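Predicted component of a thermophile-specific DNA repair system, contains a RAMP domain (Methanopyrus kandleri, PDB 4N0L) probably binds CRISPR RNA as the RAMP protein Csm3 of a type III-A CRISPR system, and may cleave RNA as an endonuclease. Local coordinates at residues P74-G79 / D106-E111; I318-R323 / D341-E346; L245-K250 / E335-L340; F78-N83 / G134-E139. All blocks are in the same frame, centred on the assembly; numbering follows the deposited sequence.

Contact 1: P74-G79 / D106-E111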
# COMPACT_ATOMS: atom_id res chain seq x y z
N PRO A 74 12.40 17.34 5.51
CA PRO A 74 12.85 15.95 5.43
C PRO A 74 13.79 15.50 6.56
O PRO A 74 13.76 14.33 6.93
CB PRO A 74 13.57 15.89 4.07
CG PRO A 74 13.78 17.32 3.65
CD PRO A 74 12.66 18.09 4.27
N ASP A 75 14.59 16.42 7.11
CA ASP A 75 15.43 16.09 8.26
C ASP A 75 14.59 15.60 9.43
O ASP A 75 14.93 14.61 10.08
CB ASP A 75 16.26 17.30 8.68
CG ASP A 75 17.47 17.52 7.78
OD1 ASP A 75 17.71 16.69 6.88
OD2 ASP A 75 18.18 18.53 7.99
N VAL A 76 13.48 16.29 9.70
CA VAL A 76 12.57 15.90 10.77
C VAL A 76 11.82 14.61 10.44
O VAL A 76 11.69 13.72 11.28
CB VAL A 76 11.55 17.02 11.08
CG1 VAL A 76 10.49 16.54 12.06
CG2 VAL A 76 12.26 18.26 11.60
N PHE A 77 11.34 14.51 9.20
CA PHE A 77 10.51 13.39 8.80
C PHE A 77 11.29 12.07 8.69
O PHE A 77 10.80 11.02 9.10
CB PHE A 77 9.81 13.70 7.47
CG PHE A 77 8.80 12.67 7.07
CD1 PHE A 77 7.59 12.57 7.73
CD2 PHE A 77 9.05 11.80 6.02
CE1 PHE A 77 6.65 11.62 7.36
CE2 PHE A 77 8.12 10.85 5.64
CZ PHE A 77 6.91 10.76 6.31
N PHE A 78 12.49 12.13 8.13
CA PHE A 78 13.27 10.92 7.90
C PHE A 78 14.36 10.69 8.95
O PHE A 78 14.88 9.58 9.08
CB PHE A 78 13.90 10.95 6.51
CG PHE A 78 12.91 10.82 5.38
CD1 PHE A 78 12.15 9.67 5.24
CD2 PHE A 78 12.74 11.85 4.47
CE1 PHE A 78 11.23 9.56 4.21
CE2 PHE A 78 11.83 11.74 3.44
CZ PHE A 78 11.07 10.59 3.30
N GLY A 79 14.68 11.74 9.70
CA GLY A 79 15.70 11.67 10.73
C GLY A 79 17.02 11.10 10.25
O GLY A 79 17.61 11.60 9.29
N ASP A 106 3.91 18.23 19.43
CA ASP A 106 3.55 17.04 18.67
C ASP A 106 4.40 16.91 17.41
O ASP A 106 4.55 17.87 16.65
CB ASP A 106 2.07 17.08 18.28
CG ASP A 106 1.15 17.03 19.49
OD1 ASP A 106 1.44 16.26 20.43
OD2 ASP A 106 0.13 17.76 19.49
N PRO A 107 4.99 15.72 17.20
CA PRO A 107 5.62 15.40 15.92
C PRO A 107 4.65 15.68 14.78
O PRO A 107 3.52 15.20 14.83
CB PRO A 107 5.94 13.91 16.04
CG PRO A 107 6.04 13.66 17.51
CD PRO A 107 5.07 14.60 18.16
N PRO A 108 5.08 16.45 13.77
CA PRO A 108 4.14 16.99 12.77
C PRO A 108 3.56 15.94 11.82
O PRO A 108 2.61 16.24 11.10
CB PRO A 108 5.01 17.99 12.00
CG PRO A 108 6.39 17.47 12.14
CD PRO A 108 6.47 16.86 13.51
N TRP A 109 4.12 14.73 11.82
CA TRP A 109 3.64 13.68 10.92
C TRP A 109 2.60 12.81 11.61
O TRP A 109 2.23 11.75 11.10
CB TRP A 109 4.80 12.81 10.43
CG TRP A 109 5.46 12.03 11.52
CD1 TRP A 109 5.09 10.80 11.99
CD2 TRP A 109 6.62 12.41 12.27
NE1 TRP A 109 5.93 10.40 13.00
CE2 TRP A 109 6.88 11.37 13.19
CE3 TRP A 109 7.45 13.53 12.27
CZ2 TRP A 109 7.95 11.41 14.08
CZ3 TRP A 109 8.51 13.57 13.16
CH2 TRP A 109 8.75 12.52 14.05
N LEU A 110 2.13 13.26 12.76
CA LEU A 110 1.15 12.50 13.52
C LEU A 110 -0.27 13.00 13.25
O LEU A 110 -0.48 14.19 13.03
CB LEU A 110 1.46 12.60 15.02
CG LEU A 110 2.58 11.68 15.54
CD1 LEU A 110 2.57 11.62 17.06
CD2 LEU A 110 2.47 10.30 14.94
N GLU A 111 -1.23 12.09 13.24
CA GLU A 111 -2.65 12.45 13.13
C GLU A 111 -3.46 11.68 14.15
O GLU A 111 -3.48 10.44 14.13
CB GLU A 111 -3.18 12.19 11.72
CG GLU A 111 -4.60 12.69 11.50
CD GLU A 111 -5.07 12.58 10.06
OE1 GLU A 111 -5.22 11.44 9.58
OE2 GLU A 111 -5.28 13.63 9.42

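Contact 2: I318-R323 / D341-E346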
# COMPACT_ATOMS: atom_id res chain seq x y z
N ILE A 318 -19.84 -8.71 4.29
CA ILE A 318 -20.43 -7.64 3.49
C ILE A 318 -19.54 -7.32 2.30
O ILE A 318 -18.33 -7.15 2.45
CB ILE A 318 -20.66 -6.37 4.33
CG1 ILE A 318 -21.81 -6.59 5.32
CG2 ILE A 318 -20.97 -5.18 3.44
CD1 ILE A 318 -22.08 -5.40 6.22
N VAL A 319 -20.14 -7.26 1.12
CA VAL A 319 -19.42 -6.91 -0.10
C VAL A 319 -19.88 -5.57 -0.63
O VAL A 319 -21.06 -5.40 -0.97
CB VAL A 319 -19.60 -7.99 -1.19
CG1 VAL A 319 -19.02 -7.50 -2.52
CG2 VAL A 319 -18.96 -9.30 -0.77
N ILE A 320 -18.97 -4.60 -0.70
CA ILE A 320 -19.28 -3.30 -1.27
C ILE A 320 -18.78 -3.23 -2.70
O ILE A 320 -17.58 -3.18 -2.95
CB ILE A 320 -18.64 -2.15 -0.47
CG1 ILE A 320 -18.95 -2.28 1.02
CG2 ILE A 320 -19.11 -0.80 -1.01
CD1 ILE A 320 -20.42 -2.24 1.35
N ARG A 321 -19.71 -3.23 -3.65
CA ARG A 321 -19.37 -3.21 -5.07
C ARG A 321 -19.36 -1.79 -5.60
O ARG A 321 -20.08 -0.93 -5.10
CB ARG A 321 -20.35 -4.05 -5.88
CG ARG A 321 -20.34 -5.53 -5.55
CD ARG A 321 -21.56 -6.24 -6.12
NE ARG A 321 -21.41 -7.69 -6.07
CZ ARG A 321 -21.76 -8.43 -5.02
NH1 ARG A 321 -21.58 -9.75 -5.05
NH2 ARG A 321 -22.27 -7.86 -3.94
N ALA A 322 -18.52 -1.54 -6.60
CA ALA A 322 -18.55 -0.28 -7.32
C ALA A 322 -19.95 -0.08 -7.89
O ALA A 322 -20.47 1.04 -7.93
CB ALA A 322 -17.51 -0.26 -8.42
N ARG A 323 -20.53 -1.19 -8.34
CA ARG A 323 -21.87 -1.24 -8.90
C ARG A 323 -22.94 -0.78 -7.90
O ARG A 323 -23.98 -0.26 -8.30
CB ARG A 323 -22.14 -2.67 -9.39
CG ARG A 323 -23.59 -3.09 -9.51
CD ARG A 323 -23.67 -4.54 -9.98
NE ARG A 323 -24.23 -5.44 -8.97
CZ ARG A 323 -23.91 -6.73 -8.85
NH1 ARG A 323 -23.02 -7.27 -9.68
NH2 ARG A 323 -24.47 -7.47 -7.90
N ASP A 341 -17.12 7.88 3.05
CA ASP A 341 -18.15 8.07 4.06
C ASP A 341 -19.28 7.09 3.79
O ASP A 341 -19.74 6.37 4.68
CB ASP A 341 -18.68 9.50 4.05
CG ASP A 341 -17.70 10.49 4.66
OD1 ASP A 341 -16.81 10.05 5.42
OD2 ASP A 341 -17.81 11.70 4.37
N GLU A 342 -19.71 7.08 2.54
CA GLU A 342 -20.76 6.20 2.05
C GLU A 342 -20.38 4.73 2.25
O GLU A 342 -21.19 3.93 2.73
CB GLU A 342 -21.01 6.50 0.58
CG GLU A 342 -22.24 5.87 -0.04
CD GLU A 342 -22.75 6.69 -1.20
OE1 GLU A 342 -23.88 6.43 -1.67
OE2 GLU A 342 -22.03 7.60 -1.65
N VAL A 343 -19.15 4.38 1.90
CA VAL A 343 -18.66 3.00 2.02
C VAL A 343 -18.58 2.50 3.46
O VAL A 343 -19.13 1.46 3.79
CB VAL A 343 -17.26 2.85 1.38
CG1 VAL A 343 -16.65 1.51 1.74
CG2 VAL A 343 -17.36 2.99 -0.13
N VAL A 344 -17.90 3.26 4.32
CA VAL A 344 -17.67 2.86 5.70
C VAL A 344 -19.00 2.71 6.46
O VAL A 344 -19.12 1.88 7.36
CB VAL A 344 -16.75 3.88 6.43
CG1 VAL A 344 -16.64 3.56 7.91
CG2 VAL A 344 -15.37 3.89 5.79
N GLY A 345 -19.98 3.52 6.08
CA GLY A 345 -21.32 3.43 6.65
C GLY A 345 -21.95 2.06 6.49
O GLY A 345 -22.77 1.65 7.31
N GLU A 346 -21.56 1.34 5.44
CA GLU A 346 -22.14 0.04 5.14
C GLU A 346 -21.32 -1.12 5.71
O GLU A 346 -21.73 -2.27 5.65
CB GLU A 346 -22.30 -0.14 3.63
CG GLU A 346 -23.20 0.88 2.95
CD GLU A 346 -24.60 0.91 3.52
OE1 GLU A 346 -25.12 -0.17 3.89
OE2 GLU A 346 -25.20 2.00 3.59

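Contact 3: L245-K250 / E335-L340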
# COMPACT_ATOMS: atom_id res chain seq x y z
N LEU A 245 -4.63 4.47 2.12
CA LEU A 245 -4.31 3.31 1.30
C LEU A 245 -4.68 3.57 -0.16
O LEU A 245 -3.87 3.36 -1.06
CB LEU A 245 -5.02 2.06 1.81
CG LEU A 245 -4.86 0.81 0.94
CD1 LEU A 245 -3.38 0.47 0.79
CD2 LEU A 245 -5.63 -0.36 1.52
N MET A 246 -5.91 4.03 -0.38
CA MET A 246 -6.37 4.40 -1.71
C MET A 246 -5.49 5.50 -2.30
O MET A 246 -5.11 5.45 -3.47
CB MET A 246 -7.82 4.87 -1.68
CG MET A 246 -8.85 3.77 -1.45
SD MET A 246 -8.81 2.48 -2.70
CE MET A 246 -10.14 1.42 -2.13
N SER A 247 -5.18 6.50 -1.47
CA SER A 247 -4.34 7.62 -1.89
C SER A 247 -2.97 7.15 -2.37
O SER A 247 -2.43 7.67 -3.34
CB SER A 247 -4.16 8.62 -0.74
OG SER A 247 -5.41 9.11 -0.30
N SER A 248 -2.42 6.15 -1.69
CA SER A 248 -1.11 5.63 -2.05
C SER A 248 -1.18 4.96 -3.42
O SER A 248 -0.26 5.06 -4.23
CB SER A 248 -0.58 4.67 -0.99
OG SER A 248 -1.28 3.43 -1.00
N LEU A 249 -2.31 4.29 -3.69
CA LEU A 249 -2.52 3.66 -4.99
C LEU A 249 -2.69 4.71 -6.09
O LEU A 249 -2.22 4.53 -7.21
CB LEU A 249 -3.75 2.74 -4.95
CG LEU A 249 -3.66 1.58 -3.95
CD1 LEU A 249 -4.94 0.75 -3.96
CD2 LEU A 249 -2.45 0.71 -4.24
N LYS A 250 -3.36 5.80 -5.76
CA LYS A 250 -3.50 6.94 -6.66
C LYS A 250 -2.13 7.51 -7.02
O LYS A 250 -1.88 7.88 -8.17
CB LYS A 250 -4.39 8.01 -6.02
CG LYS A 250 -4.25 9.41 -6.61
CD LYS A 250 -4.77 9.49 -8.03
CE LYS A 250 -4.81 10.93 -8.51
NZ LYS A 250 -5.17 11.02 -9.95
N GLU A 335 -11.64 7.61 -6.73
CA GLU A 335 -13.09 7.57 -6.72
C GLU A 335 -13.62 6.88 -5.46
O GLU A 335 -14.65 7.29 -4.91
CB GLU A 335 -13.62 6.86 -7.97
CG GLU A 335 -13.24 7.56 -9.27
CD GLU A 335 -13.83 6.88 -10.49
OE1 GLU A 335 -13.48 5.71 -10.75
OE2 GLU A 335 -14.64 7.52 -11.19
N TRP A 336 -12.92 5.85 -5.00
CA TRP A 336 -13.26 5.20 -3.74
C TRP A 336 -13.12 6.16 -2.57
O TRP A 336 -13.92 6.13 -1.63
CB TRP A 336 -12.38 3.97 -3.52
CG TRP A 336 -12.85 2.76 -4.27
CD1 TRP A 336 -12.31 2.25 -5.41
CD2 TRP A 336 -13.98 1.94 -3.96
NE1 TRP A 336 -13.01 1.14 -5.81
CE2 TRP A 336 -14.05 0.93 -4.94
CE3 TRP A 336 -14.93 1.94 -2.93
CZ2 TRP A 336 -15.03 -0.06 -4.93
CZ3 TRP A 336 -15.91 0.96 -2.93
CH2 TRP A 336 -15.95 -0.02 -3.92
N VAL A 337 -12.09 7.01 -2.61
CA VAL A 337 -11.86 8.00 -1.57
C VAL A 337 -13.07 8.92 -1.42
O VAL A 337 -13.59 9.12 -0.32
CB VAL A 337 -10.62 8.86 -1.86
CG1 VAL A 337 -10.54 10.04 -0.90
CG2 VAL A 337 -9.36 8.02 -1.75
N GLU A 338 -13.52 9.47 -2.54
CA GLU A 338 -14.62 10.42 -2.57
C GLU A 338 -15.91 9.86 -1.99
O GLU A 338 -16.79 10.61 -1.58
CB GLU A 338 -14.86 10.91 -4.00
CG GLU A 338 -13.85 11.94 -4.48
CD GLU A 338 -13.75 12.02 -5.99
OE1 GLU A 338 -14.60 11.42 -6.68
OE2 GLU A 338 -12.82 12.69 -6.49
N ARG A 339 -16.02 8.53 -1.96
CA ARG A 339 -17.24 7.88 -1.51
C ARG A 339 -17.02 7.05 -0.24
O ARG A 339 -17.77 6.13 0.05
CB ARG A 339 -17.80 6.98 -2.61
CG ARG A 339 -18.30 7.74 -3.83
CD ARG A 339 -18.31 6.86 -5.07
NE ARG A 339 -18.70 7.62 -6.26
CZ ARG A 339 -17.88 8.42 -6.93
NH1 ARG A 339 -16.63 8.58 -6.54
NH2 ARG A 339 -18.32 9.07 -8.00
N LEU A 340 -15.99 7.40 0.53
CA LEU A 340 -15.59 6.58 1.67
C LEU A 340 -16.55 6.69 2.85
O LEU A 340 -16.75 5.72 3.58
CB LEU A 340 -14.18 6.94 2.12
CG LEU A 340 -13.06 6.10 1.51
CD1 LEU A 340 -11.77 6.40 2.22
CD2 LEU A 340 -13.39 4.62 1.61

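Contact 4: F78-N83 / G134-E139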
# COMPACT_ATOMS: atom_id res chain seq x y z
N PHE A 78 12.49 12.13 8.13
CA PHE A 78 13.27 10.92 7.90
C PHE A 78 14.36 10.69 8.95
O PHE A 78 14.88 9.58 9.08
CB PHE A 78 13.90 10.95 6.51
CG PHE A 78 12.91 10.82 5.38
CD1 PHE A 78 12.15 9.67 5.24
CD2 PHE A 78 12.74 11.85 4.47
CE1 PHE A 78 11.23 9.56 4.21
CE2 PHE A 78 11.83 11.74 3.44
CZ PHE A 78 11.07 10.59 3.30
N GLY A 79 14.68 11.74 9.70
CA GLY A 79 15.70 11.67 10.73
C GLY A 79 17.02 11.10 10.25
O GLY A 79 17.61 11.60 9.29
N ALA A 80 17.47 10.04 10.90
CA ALA A 80 18.76 9.43 10.59
C ALA A 80 18.74 8.69 9.25
O ALA A 80 19.78 8.28 8.74
CB ALA A 80 19.17 8.48 11.70
N HIS A 81 17.55 8.50 8.68
CA HIS A 81 17.41 7.85 7.38
C HIS A 81 17.52 8.85 6.23
O HIS A 81 17.44 8.47 5.06
CB HIS A 81 16.09 7.08 7.30
CG HIS A 81 16.09 5.80 8.08
ND1 HIS A 81 14.94 5.07 8.30
CD2 HIS A 81 17.10 5.12 8.67
CE1 HIS A 81 15.24 3.99 9.01
NE2 HIS A 81 16.55 4.00 9.25
N HIS A 82 17.66 10.13 6.58
CA HIS A 82 17.98 11.21 5.63
C HIS A 82 16.85 11.57 4.65
O HIS A 82 16.26 12.65 4.76
CB HIS A 82 19.25 10.86 4.84
CG HIS A 82 20.48 10.77 5.69
ND1 HIS A 82 21.25 11.87 6.01
CD2 HIS A 82 21.07 9.71 6.29
CE1 HIS A 82 22.26 11.49 6.77
NE2 HIS A 82 22.18 10.18 6.95
N ASN A 83 16.55 10.68 3.71
CA ASN A 83 15.66 11.05 2.61
C ASN A 83 14.67 9.97 2.17
O ASN A 83 13.96 10.14 1.18
CB ASN A 83 16.50 11.48 1.40
CG ASN A 83 17.46 10.40 0.95
OD1 ASN A 83 17.81 9.49 1.72
ND2 ASN A 83 17.92 10.49 -0.30
N GLY A 134 22.13 10.88 20.31
CA GLY A 134 23.51 10.52 20.06
C GLY A 134 23.73 10.14 18.60
O GLY A 134 24.67 10.61 17.96
N ARG A 135 22.86 9.28 18.10
CA ARG A 135 22.90 8.86 16.70
C ARG A 135 22.68 10.05 15.77
O ARG A 135 23.44 10.26 14.82
CB ARG A 135 21.85 7.78 16.44
CG ARG A 135 21.81 7.24 15.02
CD ARG A 135 20.75 6.16 14.90
NE ARG A 135 20.50 5.76 13.51
CZ ARG A 135 19.33 5.30 13.07
NH1 ARG A 135 18.30 5.20 13.89
NH2 ARG A 135 19.20 4.96 11.79
N LEU A 136 21.65 10.84 16.07
CA LEU A 136 21.28 12.01 15.28
C LEU A 136 22.42 13.01 15.11
O LEU A 136 22.68 13.49 14.00
CB LEU A 136 20.09 12.72 15.92
CG LEU A 136 18.67 12.33 15.52
CD1 LEU A 136 18.59 10.93 14.93
CD2 LEU A 136 17.74 12.49 16.71
N GLU A 137 23.09 13.32 16.21
CA GLU A 137 24.10 14.37 16.23
C GLU A 137 25.43 13.92 15.65
O GLU A 137 26.26 14.74 15.26
CB GLU A 137 24.26 14.90 17.65
CG GLU A 137 23.07 15.75 18.09
CD GLU A 137 23.19 16.27 19.50
OE1 GLU A 137 23.96 15.68 20.29
OE2 GLU A 137 22.50 17.26 19.83
N ASP A 138 25.65 12.60 15.61
CA ASP A 138 26.84 12.06 14.95
C ASP A 138 26.79 12.34 13.45
O ASP A 138 25.76 12.12 12.81
CB ASP A 138 26.97 10.55 15.20
CG ASP A 138 28.30 9.99 14.70
OD1 ASP A 138 29.31 10.10 15.42
OD2 ASP A 138 28.33 9.45 13.58
N GLU A 139 27.88 12.85 12.91
CA GLU A 139 27.94 13.21 11.50
C GLU A 139 27.87 11.99 10.58
O GLU A 139 27.18 12.01 9.56
CB GLU A 139 29.22 14.00 11.20
CG GLU A 139 29.24 15.42 11.76
CD GLU A 139 30.61 16.07 11.66
OE1 GLU A 139 31.61 15.32 11.56
OE2 GLU A 139 30.69 17.31 11.68
O HOH W 1 17.87 2.37 10.77

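Contact 1: P74-G79 / D106-E111
Val76 and Phe77 of the short helix 74-78 pack against Pro108 and Trp109 of the loop between helices 93-99 and 116-121, an apolar helix-to-loop contact beside the zinc site. The loop presents its residues from a type I beta turn running from Pro107 to Leu110. Val76 CG1 meets the indole edge on, lying in the ring plane 3.7 Å from Trp109 CZ3. It also reaches the neighbouring proline, with Val76 CG1 4.2 Å from Pro108 CG. Its carbonyl comes obliquely to the same corner of the indole, Val76 O being 3.7 Å from Trp109 CZ3, and this oxygen is also hydrogen-bonded to the Tyr148 hydroxyl. Phe77 offers a ring edge rather than a face: its CE1 lies 3.8 Å from Trp109 CB, which sits near the phenyl plane. With Trp109 CG placed between the backbone N and the carbonyl carbon (chi1 65°), the indole folds back over its own turn, and Pro107 CB covers one face 3.6 Å above the ring plane. Met67 of helix 51-69 backs Phe77. His86, a zinc ligand, ties both sides together: its ring stacks with that of Phe77 and meets that of Trp109 edge-to-face, while its ND1 is hydrogen-bonded to Phe77 O. The indole also touches the ligands Cys88 and Cys115. The interface is thus a hydrophobic second shell that probably helps to fix how the His86 imidazole is turned, and the bond from ND1 to the Phe77 carbonyl would probably polarise this ligand.

Contact 2: I318-R323 / D341-E346
Strand 318-321 and helix 340-345 come nearest at Ile320 and Val343, whose CA atoms lie 7.1 Å apart, and the strand turns Ile318 and Ile320 toward segment 341-346. Ile320 spreads its two branches over different partners. CG2 meets a methyl of the helix, at 4.3 Å from Val343 CG2, a loose apolar touch; the other branch, folded back at chi2 (-61°), brings CD1 to 3.6 Å from Glu346 CB. The side chains of Ile320 and Glu346 cross at about a right angle, and the isoleucine meets the glutamate at its aliphatic root, CB, beyond which the chain bends at chi2 and carries its carboxylate away from the strand. Two residues earlier on the strand, Ile318 extends its outer branch (chi2 178°), and its methyl presses close on a backbone oxygen, with CD1 3.2 Å from Glu346 O. Trp336 of helix 333-338 touches both Ile320 and Val343, and Leu325 also packs on Val343. Within the sheet, backbone bonds join Ile318 and Ile320 to Ala277 and Leu275 of strand 268-278. The arrangement is that of an outermost strand of the antiparallel sheet in an RRM-like fold, with a helix close to the chain end packed over one face by aliphatic side chains.

Contact 3: L245-K250 / E335-L340
Leu245 O, in the residue just before Met246, whose CB touches Val337, is gripped by two donors: Ser248 OG at 2.6 Å and Leu249 N at 3.2 Å. The serine folds back on its own helix, and its hydroxyl meets the carbonyl at a C=O...donor angle of 130°, tilted 21° from the carbonyl plane. Across the contact, Met246 does most of the work. Its CB touches the valine tightly, 3.5 Å from Val337 CG2, and the chain then bends at chi2 (-59°) toward the root of the indole. There the terminal methyl, Met246 CE, reaches 3.7 Å from both Trp336 CB and Trp336 CG, while SD stands 5.0 Å from the centroid of the Trp336 five-membered ring, an oblique Met-aromatic contact. Ser247 lies alongside Val337 with little more than a graze, its hydroxyl being turned to Lys243 O. Arg339 stands at the N-cap position of helix 340-345 by its place in the sequence; separately, its side chain folds back so that NH1 binds Glu335 O of helix 333-338 at 2.9 Å, with the oxygen in the guanidinium plane. Met246 continues down onto Leu10, Ile272 and Leu275 of the sheet, and Trp336 NE1 is hydrogen-bonded to Ile272 O, which pins the indole's rotation. This is helix-to-helix packing above one face of the antiparallel sheet of an RRM-like fold, where helix 238-255 covers the strands and the indole reaches from helix 333-338 to strand 268-278, with Met246 at its root.

Contact 4: F78-N83 / G134-E139
Packing against a flat group joins Ala80 to Arg135: Ala80 CB lies over one face of the Arg135 guanidinium, offset toward its rim, 3.3 Å above the plane and 3.5 Å from Arg135 CZ. The arginine reaches this position fully stretched, its CG anti to the backbone N (chi1 -178°) and the chain extended out to NE. A looser apolar touch is added by the next residue, with Leu136 CD1 4.1 Å from Ala80 CB. The polar part is indirect. His81 brings its imidazole to the guanidinium with the two planes 71° apart and NE2 at the guanidinium edge, and one water joins them, 2.6 Å from His81 NE2 and weakly bonded to Arg135 NH2. Outer bonds hold the two groups in place, Arg135 NH1 on Gly127 O and His81 ND1 on Arg85 O. Backbone bonds add the frame: Ala80 pairs with Ile128, and Leu136 with Leu143 and Gly144. The contact therefore joins the bend just after helix 74-78, including the 3-10 segment 80-81, to helix 133-137; on the first side Phe78 leans on helix 51-69, and on the second Leu136 packs on Asp146 and Tyr148 of the following loop.

How the contacts relate
The four contacts form two pairs toward different ends of the molecule. Contacts 1 and 4 share Phe78 and Gly79, have centres about 13 Å apart and lie in the zinc-bearing region, where helix 74-78 and the bend after it meet first the loop at 106-111 and then helix 133-137. Contacts 2 and 3, also about 13 Å apart, interlock along the chain as 245-250, 318-323, 335-340 and 341-346, and Trp336 of contact 3 also packs on Ile320 and Val343 of contact 2. They build helices onto the antiparallel sheet. With the centres of contacts 2 and 4 about 43 Å apart, the pairs lie well separated, though helices 51-69 and 238-255 both touch the zinc-bearing region.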